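Local coordinates for MUTM (fpg) protein (Thermus thermophilus, PDB 1EE8), which belongs to the MutM (Fpg) family and joins a beta-rich N-terminal domain to a helix-two-turn-helix domain and a zinc finger, at residues 122-127 against 155-160. Sequence-based numbering, arbitrary orientation.
Sequences GPEPLS and LAAGVG
The carboxylate of E124, whose OE2 lies 3.8 Å from A157 CB, is held at both oxygens: OE1 accepts a hydrogen bond from the backbone N-H of G51 and forms a salt bridge with R49, while OE2 forms one with R50. Residues 155-160 link helices 146-152 and 161-170, the two-turn part of the helix-two-turn-helix motif; a type II turn from A156 to V159, closed by a weak bond at most, is consistent with one of the two, and G158, with phi +86°, supplies its left-handed backbone. E124 leaves its backbone heading away from this link, and the bend at chi2 (68°) helps to bring OE2 back beside the A157 methyl. That methyl points into the loop 122-127, where it also meets G122 O at 3.6 Å, an oxygen that R50 NH2 binds. P125 closes on the same residue through one edge of its ring, with CG 3.0 Å and CD 3.2 Å from A157 O; its ring also packs on L198 of helix 184-203. P123 O approaches A157 N only to 3.8 Å, too far for a hydrogen bond, although G122 CA and L155 CA are 5.1 Å apart. E124 to S127 form a type I turn with P125 second; the bond from S127 N to E124 O is weak, and S127 OG makes an unusually short 2.5 Å bond to that oxygen, in the carbonyl plane on a lone pair (C=O...OG 137°).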
loop_
_atom_site.group_PDB
_atom_site.type_symbol
_atom_site.label_atom_id
_atom_site.label_comp_id
_atom_site.label_asym_id
_atom_site.label_seq_id
_atom_site.Cartn_x
_atom_site.Cartn_y
_atom_site.Cartn_z
ATOM N N GLY A 122 -21.659 -10.168 -14.880
ATOM C CA GLY A 122 -22.046 -10.459 -16.245
ATOM C C GLY A 122 -21.796 -9.254 -17.128
ATOM O O GLY A 122 -21.230 -8.257 -16.677
ATOM N N PRO A 123 -22.210 -9.309 -18.399
ATOM C CA PRO A 123 -21.998 -8.177 -19.303
ATOM C C PRO A 123 -22.687 -6.896 -18.826
ATOM O O PRO A 123 -23.722 -6.946 -18.154
ATOM C CB PRO A 123 -22.564 -8.689 -20.623
ATOM C CG PRO A 123 -23.662 -9.612 -20.172
ATOM C CD PRO A 123 -22.998 -10.367 -19.055
ATOM N N GLU A 124 -22.101 -5.754 -19.173
ATOM C CA GLU A 124 -22.655 -4.461 -18.797
ATOM C C GLU A 124 -23.939 -4.238 -19.614
ATOM O O GLU A 124 -23.894 -4.100 -20.839
ATOM C CB GLU A 124 -21.635 -3.357 -19.085
ATOM C CG GLU A 124 -21.465 -2.320 -17.967
ATOM C CD GLU A 124 -20.815 -2.881 -16.709
ATOM O OE1 GLU A 124 -20.145 -2.107 -15.991
ATOM O OE2 GLU A 124 -20.974 -4.087 -16.425
ATOM N N PRO A 125 -25.099 -4.205 -18.934
ATOM C CA PRO A 125 -26.435 -4.015 -19.511
ATOM C C PRO A 125 -26.551 -3.050 -20.690
ATOM O O PRO A 125 -27.249 -3.337 -21.661
ATOM C CB PRO A 125 -27.259 -3.561 -18.308
ATOM C CG PRO A 125 -26.650 -4.344 -17.195
ATOM C CD PRO A 125 -25.168 -4.182 -17.459
ATOM N N LEU A 126 -25.880 -1.908 -20.607
ATOM C CA LEU A 126 -25.937 -0.921 -21.679
ATOM C C LEU A 126 -24.786 -1.055 -22.669
ATOM O O LEU A 126 -24.318 -0.059 -23.221
ATOM C CB LEU A 126 -25.944 0.491 -21.093
ATOM C CG LEU A 126 -27.119 0.797 -20.165
ATOM C CD1 LEU A 126 -26.964 2.195 -19.595
ATOM C CD2 LEU A 126 -28.432 0.659 -20.934
ATOM N N SER A 127 -24.331 -2.284 -22.898
ATOM C CA SER A 127 -23.230 -2.510 -23.830
ATOM C C SER A 127 -23.617 -3.509 -24.909
ATOM O O SER A 127 -24.634 -4.197 -24.803
ATOM C CB SER A 127 -21.986 -3.019 -23.088
ATOM O OG SER A 127 -22.143 -4.365 -22.670
ATOM N N LEU A 155 -26.005 -12.223 -14.597
ATOM C CA LEU A 155 -26.815 -12.129 -15.806
ATOM C C LEU A 155 -26.983 -10.672 -16.215
ATOM O O LEU A 155 -26.983 -10.348 -17.399
ATOM C CB LEU A 155 -28.202 -12.741 -15.584
ATOM C CG LEU A 155 -28.393 -14.258 -15.656
ATOM C CD1 LEU A 155 -27.654 -14.951 -14.517
ATOM C CD2 LEU A 155 -29.886 -14.566 -15.587
ATOM N N ALA A 156 -27.133 -9.800 -15.222
ATOM C CA ALA A 156 -27.318 -8.371 -15.457
ATOM C C ALA A 156 -26.568 -7.554 -14.407
ATOM O O ALA A 156 -27.127 -7.189 -13.372
ATOM C CB ALA A 156 -28.806 -8.034 -15.409
ATOM N N ALA A 157 -25.304 -7.255 -14.676
ATOM C CA ALA A 157 -24.497 -6.492 -13.735
ATOM C C ALA A 157 -25.070 -5.107 -13.449
ATOM O O ALA A 157 -25.587 -4.436 -14.344
ATOM C CB ALA A 157 -23.065 -6.367 -14.261
ATOM N N GLY A 158 -24.989 -4.687 -12.192
ATOM C CA GLY A 158 -25.470 -3.368 -11.825
ATOM C C GLY A 158 -26.941 -3.198 -11.485
ATOM O O GLY A 158 -27.343 -2.131 -11.025
ATOM N N VAL A 159 -27.743 -4.235 -11.693
ATOM C CA VAL A 159 -29.168 -4.153 -11.413
ATOM C C VAL A 159 -29.530 -4.459 -9.962
ATOM O O VAL A 159 -29.087 -5.456 -9.386
ATOM C CB VAL A 159 -29.968 -5.104 -12.341
ATOM C CG1 VAL A 159 -31.464 -4.972 -12.065
ATOM C CG2 VAL A 159 -29.668 -4.775 -13.791
ATOM N N GLY A 160 -30.340 -3.584 -9.380
ATOM C CA GLY A 160 -30.785 -3.762 -8.011
ATOM C C GLY A 160 -32.305 -3.756 -7.932
ATOM O O GLY A 160 -32.996 -3.899 -8.944
#